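Local structure of heterodimeric restriction endonuclease R.BspD6I small subunit (Bacillus sp., 2P14) at residues Ile61-Glu66 against Ile70-Ser75; Asp3-Tyr8 against Leu141-Lys146; Asp88-His93 against Leu115-His120; Ile131-Asp136 against Thr179-Asn184. The protein serves as the catalytic small subunit of a heterodimeric type IIS restriction endonuclease, working with a site-specific nickase subunit and probably cutting DNA through its own endonuclease activity. All blocks are in the same frame, centred on the assembly; numbering follows the deposited sequence.

Contact 1 of 4, residues Ile61-Glu66 against Ile70-Ser75; sequences ILVEYE and ILIECS
The antiparallel hairpin in the PD-(D/E)XK nuclease core sets Ile-61, Leu-62 and Val-63 against Ile-72, Leu-71 and Ile-70. Two hydrogen-bonded pairs flank one non-hydrogen-bonded pair. Ile-72 N reaches Ile-61 O at 2.8 Å almost straight (178°), whereas the return bond, Ile-61 N to Ile-72 O, is longer at 3.1 Å and bent to 136°. Val-63 and Ile-70 exchange both their bonds at 2.9 Å, N to O each way.

The central pair turns Leu-62 and Leu-71 to the face covered by helix 80-98, and their CD1 atoms touch at 3.8 Å beside Tyr-97. On the other face lie Ile-61, Val-63, Ile-70 and Ile-72, beta-branched residues that suit an extended backbone and here form an apolar layer, part of which packs on Phe-29 of helix 17-32. Val-63 holds CG1 between its backbone N and carbonyl carbon (chi1 65°), a crowded position that lays this methyl alongside Ile-70, 3.7 Å from its CB. Ile-72 CD1 spans both partners of the opposite strand, 4.0 Å from Val-63 CG1 and equally far from Ile-61 CG2.

On the face of Leu-71, Glu-73 accepts the N-H of Asp-60 through OE1, while Asp-60 OD2 accepts that of Cys-74, a placing of two acids consistent with the motif residues of this clan. At the far end Tyr-65 closes the apolar layer with a ring edge: its CE2 lies 3.8 Å from Ile-70 CD1, the methyl lying in the ring plane.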
# COMPACT_ATOMS: atom_id res chain seq x y z
N ILE A 61 -8.04 0.68 -1.67
CA ILE A 61 -8.06 2.14 -1.46
C ILE A 61 -7.41 2.76 -2.67
O ILE A 61 -6.42 2.25 -3.17
CB ILE A 61 -7.25 2.59 -0.20
CG1 ILE A 61 -7.72 1.82 1.04
CG2 ILE A 61 -7.39 4.09 0.05
CD1 ILE A 61 -6.62 1.73 2.12
N LEU A 62 -8.00 3.85 -3.15
CA LEU A 62 -7.35 4.66 -4.19
C LEU A 62 -7.16 6.05 -3.63
O LEU A 62 -8.10 6.63 -3.08
CB LEU A 62 -8.22 4.76 -5.45
CG LEU A 62 -7.76 5.73 -6.53
CD1 LEU A 62 -6.43 5.23 -7.19
CD2 LEU A 62 -8.91 5.89 -7.56
N VAL A 63 -5.94 6.59 -3.76
CA VAL A 63 -5.73 8.01 -3.46
C VAL A 63 -5.21 8.70 -4.74
O VAL A 63 -4.22 8.26 -5.35
CB VAL A 63 -4.77 8.23 -2.25
CG1 VAL A 63 -3.39 7.75 -2.56
CG2 VAL A 63 -4.73 9.70 -1.81
N GLU A 64 -5.94 9.73 -5.17
CA GLU A 64 -5.54 10.46 -6.36
C GLU A 64 -4.98 11.81 -5.96
O GLU A 64 -5.65 12.61 -5.35
CB GLU A 64 -6.73 10.65 -7.30
CG GLU A 64 -7.21 9.32 -7.84
CD GLU A 64 -8.33 9.44 -8.87
OE1 GLU A 64 -9.24 10.31 -8.66
OE2 GLU A 64 -8.32 8.66 -9.83
N TYR A 65 -3.71 12.03 -6.26
CA TYR A 65 -3.09 13.32 -6.02
C TYR A 65 -3.05 14.06 -7.35
O TYR A 65 -3.41 13.53 -8.39
CB TYR A 65 -1.69 13.14 -5.51
CG TYR A 65 -1.63 12.42 -4.18
CD1 TYR A 65 -2.06 13.07 -3.00
CD2 TYR A 65 -1.13 11.12 -4.09
CE1 TYR A 65 -2.01 12.43 -1.77
CE2 TYR A 65 -1.07 10.46 -2.86
CZ TYR A 65 -1.52 11.11 -1.69
OH TYR A 65 -1.43 10.44 -0.48
N GLU A 66 -2.54 15.28 -7.32
CA GLU A 66 -2.51 16.07 -8.53
C GLU A 66 -1.79 15.40 -9.71
O GLU A 66 -2.32 15.37 -10.82
CB GLU A 66 -1.84 17.40 -8.19
CG GLU A 66 -1.91 18.41 -9.28
CD GLU A 66 -1.80 19.76 -8.68
OE1 GLU A 66 -2.82 20.19 -8.06
OE2 GLU A 66 -0.69 20.34 -8.79
N ILE A 70 -2.05 6.55 -6.13
CA ILE A 70 -1.57 5.34 -5.47
C ILE A 70 -2.75 4.44 -5.21
O ILE A 70 -3.75 4.89 -4.65
CB ILE A 70 -0.88 5.60 -4.12
CG1 ILE A 70 0.17 6.71 -4.21
CG2 ILE A 70 -0.23 4.32 -3.60
CD1 ILE A 70 0.71 7.10 -2.82
N LEU A 71 -2.64 3.22 -5.71
CA LEU A 71 -3.63 2.18 -5.38
C LEU A 71 -3.03 1.49 -4.18
O LEU A 71 -1.89 1.03 -4.22
CB LEU A 71 -3.80 1.19 -6.51
CG LEU A 71 -4.64 1.61 -7.72
CD1 LEU A 71 -3.88 2.71 -8.48
CD2 LEU A 71 -4.89 0.45 -8.62
N ILE A 72 -3.79 1.36 -3.09
CA ILE A 72 -3.27 0.74 -1.89
C ILE A 72 -4.01 -0.58 -1.67
O ILE A 72 -5.26 -0.63 -1.64
CB ILE A 72 -3.38 1.66 -0.67
CG1 ILE A 72 -2.63 2.99 -0.93
CG2 ILE A 72 -2.77 0.98 0.52
CD1 ILE A 72 -3.50 4.18 -0.77
N GLU A 73 -3.22 -1.65 -1.59
CA GLU A 73 -3.73 -3.02 -1.44
C GLU A 73 -3.22 -3.53 -0.10
O GLU A 73 -2.03 -3.52 0.12
CB GLU A 73 -3.26 -3.91 -2.58
CG GLU A 73 -3.57 -3.33 -3.96
CD GLU A 73 -4.98 -3.52 -4.42
OE1 GLU A 73 -5.93 -3.79 -3.62
OE2 GLU A 73 -5.17 -3.37 -5.63
N CYS A 74 -4.11 -3.98 0.78
CA CYS A 74 -3.76 -4.37 2.13
C CYS A 74 -4.05 -5.86 2.29
O CYS A 74 -5.12 -6.34 1.90
CB CYS A 74 -4.65 -3.62 3.13
SG CYS A 74 -4.33 -1.83 3.06
N SER A 75 -3.09 -6.59 2.86
CA SER A 75 -3.35 -8.00 3.15
C SER A 75 -2.60 -8.48 4.38
O SER A 75 -1.41 -8.21 4.53
CB SER A 75 -2.91 -8.88 1.98
OG SER A 75 -3.29 -10.23 2.26

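Contact 2 of 4, residues Asp3-Tyr8 against Leu141-Lys146; sequences DILDFY and LVTQLK
Leu-5 makes this contact with a single methyl, CD1, which lies 3.6 Å from Thr-143 OG1 and 4.2 Å from Val-142 CG1. The leucine extends fully along its second torsion (chi2 -177°), carrying CD1 to the far end of the side chain and across to the other helix, where it meets both residues obliquely. No hydrogen bond joins the two segments, and the closest pair of CA atoms, Leu-5 CA and Val-142 CA, stay 8.6 Å apart.

Each partner suits its place. Val-142 is a compact buried residue, also touched by Met-1. Thr-143 lies at the exposed margin, and its OG1 does not depend on the leucine, being hydrogen-bonded to Lys-139 O one turn earlier.

Through this small contact the short N-terminal helix 2-7 touches helix 135-146, which follows the last strand of the nuclease sheet. Helix 17-32 holds the same N-terminal piece from another direction: Ile-4 packs on Val-28, Ile-4 O accepts a hydrogen bond from Asn-24 ND2, and Tyr-8 OH is bonded to Thr-25 OG1. Elsewhere on helix 135-146, Leu-141 and Leu-145 both bury themselves against Ile-160 of helix 154-165.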
# COMPACT_ATOMS: atom_id res chain seq x y z
N ASP A 3 -1.49 7.67 16.94
CA ASP A 3 -2.63 6.84 17.38
C ASP A 3 -3.00 5.83 16.30
O ASP A 3 -3.28 4.67 16.60
CB ASP A 3 -3.84 7.71 17.81
CG ASP A 3 -4.55 8.42 16.65
OD1 ASP A 3 -5.80 8.52 16.70
OD2 ASP A 3 -3.90 8.88 15.67
N ILE A 4 -2.97 6.28 15.05
CA ILE A 4 -3.36 5.42 13.93
C ILE A 4 -2.27 4.36 13.76
O ILE A 4 -2.56 3.17 13.60
CB ILE A 4 -3.57 6.22 12.63
CG1 ILE A 4 -4.73 7.20 12.78
CG2 ILE A 4 -3.84 5.26 11.46
CD1 ILE A 4 -4.82 8.24 11.70
N LEU A 5 -1.01 4.80 13.78
CA LEU A 5 0.10 3.84 13.64
C LEU A 5 0.09 2.78 14.72
O LEU A 5 0.27 1.59 14.43
CB LEU A 5 1.46 4.56 13.55
CG LEU A 5 1.58 5.58 12.42
CD1 LEU A 5 3.00 6.16 12.39
CD2 LEU A 5 1.23 4.95 11.05
N ASP A 6 -0.14 3.20 15.97
CA ASP A 6 -0.20 2.26 17.11
C ASP A 6 -1.38 1.30 16.95
O ASP A 6 -1.30 0.16 17.42
CB ASP A 6 -0.34 3.00 18.45
CG ASP A 6 0.89 3.83 18.81
OD1 ASP A 6 1.98 3.58 18.26
OD2 ASP A 6 0.72 4.75 19.65
N PHE A 7 -2.46 1.76 16.32
CA PHE A 7 -3.64 0.89 16.17
C PHE A 7 -3.34 -0.35 15.31
O PHE A 7 -3.99 -1.39 15.45
CB PHE A 7 -4.89 1.63 15.67
CG PHE A 7 -6.14 0.77 15.67
CD1 PHE A 7 -6.84 0.54 16.85
CD2 PHE A 7 -6.60 0.21 14.48
CE1 PHE A 7 -8.00 -0.26 16.85
CE2 PHE A 7 -7.75 -0.61 14.47
CZ PHE A 7 -8.44 -0.84 15.65
N TYR A 8 -2.36 -0.28 14.43
CA TYR A 8 -1.97 -1.50 13.70
C TYR A 8 -1.69 -2.68 14.62
O TYR A 8 -1.90 -3.83 14.23
CB TYR A 8 -0.74 -1.27 12.81
CG TYR A 8 -1.04 -0.60 11.49
CD1 TYR A 8 -0.51 0.67 11.19
CD2 TYR A 8 -1.84 -1.23 10.53
CE1 TYR A 8 -0.74 1.29 9.96
CE2 TYR A 8 -2.10 -0.60 9.30
CZ TYR A 8 -1.54 0.64 9.03
OH TYR A 8 -1.77 1.23 7.82
N LEU A 141 8.10 5.05 7.37
CA LEU A 141 7.89 6.01 6.30
C LEU A 141 6.99 7.16 6.72
O LEU A 141 7.31 8.32 6.48
CB LEU A 141 7.36 5.33 5.04
CG LEU A 141 6.99 6.24 3.87
CD1 LEU A 141 8.19 7.12 3.43
CD2 LEU A 141 6.47 5.41 2.71
N VAL A 142 5.87 6.84 7.36
CA VAL A 142 4.93 7.89 7.78
C VAL A 142 5.59 8.80 8.83
O VAL A 142 5.45 10.03 8.75
CB VAL A 142 3.58 7.27 8.32
CG1 VAL A 142 2.65 8.38 8.88
CG2 VAL A 142 2.86 6.50 7.21
N THR A 143 6.30 8.20 9.78
CA THR A 143 6.94 8.94 10.88
C THR A 143 8.07 9.82 10.36
O THR A 143 8.27 10.95 10.85
CB THR A 143 7.47 8.01 12.00
OG1 THR A 143 6.44 7.12 12.41
CG2 THR A 143 7.92 8.85 13.22
N GLN A 144 8.80 9.32 9.37
CA GLN A 144 9.85 10.11 8.75
C GLN A 144 9.22 11.31 8.04
O GLN A 144 9.71 12.44 8.16
CB GLN A 144 10.68 9.27 7.78
CG GLN A 144 11.59 8.24 8.45
CD GLN A 144 12.21 7.27 7.43
OE1 GLN A 144 12.22 7.53 6.21
NE2 GLN A 144 12.73 6.16 7.93
N LEU A 145 8.12 11.07 7.34
CA LEU A 145 7.37 12.14 6.66
C LEU A 145 6.79 13.21 7.59
O LEU A 145 6.90 14.41 7.31
CB LEU A 145 6.21 11.55 5.84
CG LEU A 145 6.25 11.52 4.31
CD1 LEU A 145 7.63 11.84 3.70
CD2 LEU A 145 5.67 10.22 3.79
N LYS A 146 6.22 12.78 8.72
CA LYS A 146 5.37 13.68 9.52
C LYS A 146 5.86 14.01 10.93
O LYS A 146 5.36 14.99 11.53
CB LYS A 146 3.94 13.13 9.58
CG LYS A 146 3.15 13.21 8.27
CD LYS A 146 3.13 14.62 7.66
CE LYS A 146 2.52 15.62 8.64
NZ LYS A 146 2.19 16.89 7.93

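Contact 3 of 4, residues Asp88-His93 against Leu115-His120; sequences DSVVRH and LSFARH. With SO4 (sulfate ion), chain C.
Two helical segments run nearly alongside each other, with axes 11.1 Å apart and 23° between their directions, a spacing wide enough for side chains to do all the joining. His-120 carries most of it. With CG anti to its backbone N (chi1 -169°), its ring reaches across to helix 80-98, where CD2 meets Val-91 CG2 at 4.0 Å. Asp-88 OD1 stands 3.5 Å from His-120 NE2 without a direct bond. Instead a water lying in the plane of the imidazole joins them, 2.8 Å from His-120 NE2 and giving a short bond of 2.5 Å to Asp-88 OD1. Deeper in, Phe-117 turns its ring edge to Val-90 CG2, two apolar residues suited to the buried side, where Phe-117 also meets the Phe-108 ring.

Both helices are connections of beta-alpha-beta units: helix 80-98 leads from strand 69-75 to strand 104-110, and helix 115-121 from there to strand 130-134, each step joining parallel strands.

On another side of helix 80-98, His-93 and Arg-92 hold a sulfate ion that probably came from the crystallisation liquor. His-93 NE2 donates to O1 over 2.8 Å at 162°, with the ion at its ring edge, while Arg-92 NH2 gives the same oxygen only a weak bond. Replacing His-93 with alanine is likely to leave Glu-73 OE2 without the ND1 it pairs with and O1 with little more than the weak arginine bond on this helix. Gly-57 N grips the ion too.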
# COMPACT_ATOMS: atom_id res chain seq x y z
N ASP A 88 -2.43 -11.82 -8.41
CA ASP A 88 -3.18 -11.49 -9.63
C ASP A 88 -4.05 -10.24 -9.49
O ASP A 88 -4.05 -9.38 -10.37
CB ASP A 88 -4.05 -12.67 -10.08
CG ASP A 88 -3.24 -13.77 -10.76
OD1 ASP A 88 -2.02 -13.60 -10.99
OD2 ASP A 88 -3.84 -14.83 -11.06
N SER A 89 -4.77 -10.13 -8.38
CA SER A 89 -5.64 -8.99 -8.19
C SER A 89 -4.84 -7.68 -8.02
O SER A 89 -5.27 -6.65 -8.54
CB SER A 89 -6.61 -9.22 -7.05
OG SER A 89 -5.91 -9.39 -5.85
N VAL A 90 -3.69 -7.73 -7.34
CA VAL A 90 -2.84 -6.53 -7.22
C VAL A 90 -2.44 -6.04 -8.61
O VAL A 90 -2.55 -4.86 -8.93
CB VAL A 90 -1.59 -6.79 -6.35
CG1 VAL A 90 -0.51 -5.69 -6.54
CG2 VAL A 90 -2.00 -6.86 -4.87
N VAL A 91 -1.97 -6.96 -9.44
CA VAL A 91 -1.50 -6.54 -10.76
C VAL A 91 -2.66 -6.10 -11.64
O VAL A 91 -2.58 -5.08 -12.35
CB VAL A 91 -0.64 -7.65 -11.41
CG1 VAL A 91 -0.36 -7.31 -12.90
CG2 VAL A 91 0.68 -7.80 -10.62
N ARG A 92 -3.74 -6.88 -11.62
CA ARG A 92 -4.91 -6.58 -12.43
C ARG A 92 -5.49 -5.20 -12.09
O ARG A 92 -5.89 -4.43 -12.98
CB ARG A 92 -6.01 -7.65 -12.25
CG ARG A 92 -7.25 -7.44 -13.11
CD ARG A 92 -8.23 -8.62 -12.98
NE ARG A 92 -8.91 -8.68 -11.69
CZ ARG A 92 -8.61 -9.54 -10.71
NH1 ARG A 92 -7.63 -10.43 -10.88
NH2 ARG A 92 -9.28 -9.53 -9.58
N HIS A 93 -5.59 -4.86 -10.81
CA HIS A 93 -6.17 -3.57 -10.50
C HIS A 93 -5.33 -2.43 -11.06
O HIS A 93 -5.87 -1.44 -11.56
CB HIS A 93 -6.32 -3.36 -8.99
CG HIS A 93 -7.22 -4.34 -8.32
ND1 HIS A 93 -7.12 -4.60 -6.97
CD2 HIS A 93 -8.21 -5.14 -8.80
CE1 HIS A 93 -8.03 -5.50 -6.64
NE2 HIS A 93 -8.70 -5.85 -7.73
N LEU A 115 8.65 -13.72 -0.79
CA LEU A 115 9.55 -13.59 -1.93
C LEU A 115 8.88 -13.98 -3.26
O LEU A 115 9.10 -13.32 -4.26
CB LEU A 115 10.80 -14.42 -1.67
CG LEU A 115 12.10 -13.99 -2.29
CD1 LEU A 115 12.52 -12.57 -1.89
CD2 LEU A 115 13.14 -15.02 -1.84
N SER A 116 8.04 -15.02 -3.29
CA SER A 116 7.35 -15.37 -4.52
C SER A 116 6.39 -14.27 -4.96
O SER A 116 6.27 -13.99 -6.14
CB SER A 116 6.60 -16.70 -4.39
OG SER A 116 7.51 -17.73 -4.06
N PHE A 117 5.71 -13.65 -4.00
CA PHE A 117 4.87 -12.48 -4.30
C PHE A 117 5.73 -11.33 -4.87
O PHE A 117 5.35 -10.72 -5.85
CB PHE A 117 4.16 -12.02 -3.03
CG PHE A 117 3.31 -10.78 -3.21
CD1 PHE A 117 2.06 -10.83 -3.83
CD2 PHE A 117 3.80 -9.54 -2.76
CE1 PHE A 117 1.30 -9.67 -3.98
CE2 PHE A 117 3.06 -8.39 -2.92
CZ PHE A 117 1.80 -8.46 -3.51
N ALA A 118 6.87 -11.06 -4.24
CA ALA A 118 7.76 -9.99 -4.73
C ALA A 118 8.26 -10.26 -6.14
O ALA A 118 8.36 -9.34 -6.96
CB ALA A 118 8.94 -9.81 -3.79
N ARG A 119 8.57 -11.52 -6.42
CA ARG A 119 8.94 -11.91 -7.79
C ARG A 119 7.83 -11.64 -8.79
O ARG A 119 8.08 -11.15 -9.91
CB ARG A 119 9.43 -13.37 -7.84
CG ARG A 119 10.78 -13.56 -7.14
CD ARG A 119 11.19 -15.02 -7.25
NE ARG A 119 12.27 -15.34 -6.34
CZ ARG A 119 12.15 -16.16 -5.31
NH1 ARG A 119 10.97 -16.75 -5.06
NH2 ARG A 119 13.20 -16.41 -4.54
N HIS A 120 6.59 -11.95 -8.39
CA HIS A 120 5.42 -11.69 -9.22
C HIS A 120 5.21 -10.21 -9.52
O HIS A 120 5.03 -9.82 -10.67
CB HIS A 120 4.16 -12.24 -8.52
CG HIS A 120 2.95 -12.26 -9.40
ND1 HIS A 120 2.80 -13.20 -10.41
CD2 HIS A 120 1.85 -11.48 -9.44
CE1 HIS A 120 1.65 -12.98 -11.02
NE2 HIS A 120 1.06 -11.95 -10.46
S SO4 C . -10.64 -8.56 -6.29
O1 SO4 C . -10.37 -8.06 -7.64
O2 SO4 C . -10.11 -9.93 -6.20
O3 SO4 C . -12.08 -8.53 -6.04
O4 SO4 C . -9.94 -7.70 -5.33
O HOH W 1 -1.01 -11.75 -12.36

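Contact 4 of 4, residues Ile131-Asp136 against Thr179-Asn184; sequences IPLTVD and TFIEYN
Ile-181 packs both arms of its branched side chain against the strand carrying Pro-132 and Leu-133. Its CG2 meets Leu-133 CD2 at 3.7 Å, the two side chains crossing at about a right angle. CD1, extended by the outer torsion (chi2 174°), lies 4.0 Å from Pro-132 CD and 3.6 Å from the carbonyl oxygen Pro-132 O. Trimming Ile-181 to alanine would probably open a gap over Pro-132 and leave Leu-133 CD2 without its apolar neighbour on this helix.

The other side is looser and wet. Thr-134 and Glu-182 do not touch but share a water, 2.7 Å from Thr-134 OG1 and donating to Glu-182 OE1 at 3.0 Å. Threonine suits this spot because it is also the N-cap of helix 135-146, its side chain capping a backbone N just beyond Asp-136. Gln-137 supports both residues, accepting the Thr-134 N-H and donating to Glu-182 OE1.

Strand 130-134 is an edge strand of the sheet within this chain, bonded to strand 104-110 through Ile-131 and Leu-133, so Pro-132 between them forfeits no bond there. Helix 174-184 covers it, Ile-131 meets helix 154-165, and Leu-133 reaches Phe-138 and Leu-141 of helix 135-146.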
# COMPACT_ATOMS: atom_id res chain seq x y z
N ILE A 131 5.05 -1.29 -5.15
CA ILE A 131 6.04 -1.22 -4.08
C ILE A 131 5.47 -1.91 -2.85
O ILE A 131 4.50 -1.41 -2.26
CB ILE A 131 6.44 0.23 -3.74
CG1 ILE A 131 6.96 0.98 -4.97
CG2 ILE A 131 7.50 0.20 -2.65
CD1 ILE A 131 5.85 1.66 -5.81
N PRO A 132 6.08 -3.03 -2.44
CA PRO A 132 5.62 -3.76 -1.25
C PRO A 132 6.28 -3.22 0.00
O PRO A 132 7.52 -3.09 0.03
CB PRO A 132 6.11 -5.21 -1.51
CG PRO A 132 7.44 -4.97 -2.24
CD PRO A 132 7.26 -3.69 -3.06
N LEU A 133 5.48 -2.94 1.03
CA LEU A 133 6.00 -2.51 2.32
C LEU A 133 5.43 -3.39 3.42
O LEU A 133 4.24 -3.77 3.38
CB LEU A 133 5.62 -1.06 2.62
CG LEU A 133 6.17 0.05 1.72
CD1 LEU A 133 5.77 1.44 2.25
CD2 LEU A 133 7.69 -0.03 1.56
N THR A 134 6.25 -3.69 4.43
CA THR A 134 5.69 -4.26 5.65
C THR A 134 5.05 -3.14 6.46
O THR A 134 5.35 -1.95 6.27
CB THR A 134 6.73 -4.94 6.53
OG1 THR A 134 7.63 -3.93 7.01
CG2 THR A 134 7.45 -6.02 5.74
N VAL A 135 4.21 -3.52 7.42
CA VAL A 135 3.64 -2.52 8.31
C VAL A 135 4.72 -1.70 9.05
O VAL A 135 4.60 -0.48 9.18
CB VAL A 135 2.65 -3.19 9.29
CG1 VAL A 135 2.13 -2.16 10.31
CG2 VAL A 135 1.50 -3.79 8.51
N ASP A 136 5.78 -2.38 9.50
CA ASP A 136 6.85 -1.69 10.22
C ASP A 136 7.56 -0.67 9.32
O ASP A 136 7.87 0.43 9.75
CB ASP A 136 7.83 -2.70 10.80
CG ASP A 136 7.23 -3.53 11.95
OD1 ASP A 136 6.33 -3.02 12.68
OD2 ASP A 136 7.66 -4.70 12.14
N THR A 179 15.72 -6.38 0.37
CA THR A 179 16.81 -5.89 1.24
C THR A 179 16.97 -4.37 1.15
O THR A 179 17.10 -3.70 2.16
CB THR A 179 18.13 -6.59 0.90
OG1 THR A 179 17.96 -8.01 1.08
CG2 THR A 179 19.28 -6.07 1.80
N PHE A 180 16.87 -3.85 -0.06
CA PHE A 180 17.02 -2.41 -0.23
C PHE A 180 15.92 -1.64 0.49
O PHE A 180 16.16 -0.61 1.12
CB PHE A 180 17.01 -2.05 -1.72
CG PHE A 180 17.06 -0.59 -1.97
CD1 PHE A 180 18.28 0.08 -1.98
CD2 PHE A 180 15.87 0.15 -2.19
CE1 PHE A 180 18.33 1.45 -2.18
CE2 PHE A 180 15.92 1.51 -2.41
CZ PHE A 180 17.15 2.16 -2.41
N ILE A 181 14.69 -2.14 0.39
CA ILE A 181 13.58 -1.45 1.04
C ILE A 181 13.75 -1.43 2.55
O ILE A 181 13.65 -0.36 3.20
CB ILE A 181 12.25 -2.10 0.62
CG1 ILE A 181 12.03 -1.91 -0.87
CG2 ILE A 181 11.08 -1.49 1.40
CD1 ILE A 181 10.79 -2.64 -1.42
N GLU A 182 14.07 -2.59 3.09
CA GLU A 182 14.31 -2.71 4.52
C GLU A 182 15.43 -1.78 4.94
O GLU A 182 15.25 -1.02 5.89
CB GLU A 182 14.60 -4.17 4.89
CG GLU A 182 14.89 -4.37 6.38
CD GLU A 182 13.71 -4.10 7.31
OE1 GLU A 182 12.54 -4.03 6.87
OE2 GLU A 182 13.96 -3.96 8.53
N TYR A 183 16.55 -1.80 4.21
CA TYR A 183 17.72 -1.00 4.58
C TYR A 183 17.39 0.48 4.60
O TYR A 183 17.79 1.20 5.52
CB TYR A 183 18.83 -1.27 3.58
CG TYR A 183 20.15 -0.58 3.93
CD1 TYR A 183 21.02 -1.17 4.83
CD2 TYR A 183 20.52 0.62 3.34
CE1 TYR A 183 22.20 -0.57 5.18
CE2 TYR A 183 21.71 1.24 3.68
CZ TYR A 183 22.55 0.62 4.59
OH TYR A 183 23.75 1.19 4.94
N ASN A 184 16.68 0.93 3.57
CA ASN A 184 16.26 2.33 3.50
C ASN A 184 15.25 2.70 4.57
O ASN A 184 15.31 3.81 5.14
CB ASN A 184 15.75 2.66 2.11
CG ASN A 184 16.87 2.79 1.10
OD1 ASN A 184 17.83 2.03 1.12
ND2 ASN A 184 16.74 3.77 0.21
O HOH W 2 9.94 -4.61 8.24

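Contacts 1 and 4 are buried and both reach the five-stranded sheet, contact 1 pairing strands by backbone bonds in its interior, contact 4 laying a helix on one of its edge strands. Contacts 2 and 3 join helix to helix, with centres 25 Å apart on opposite sides of the chain's centre. Contact 2 is also mainly buried, with Thr-143 at its exposed margin, and purely van der Waals; contact 3, only partly buried, mixes apolar packing with a water bridge, and a sulfate sits on another side of its first helix. Contacts 1 and 3 meet directly, Glu-73 with His-93, where the polar groups gather. Contacts 2 and 4 share helix 135-146 and touch through Tyr-8 with Val-135 and Leu-141 with Leu-133.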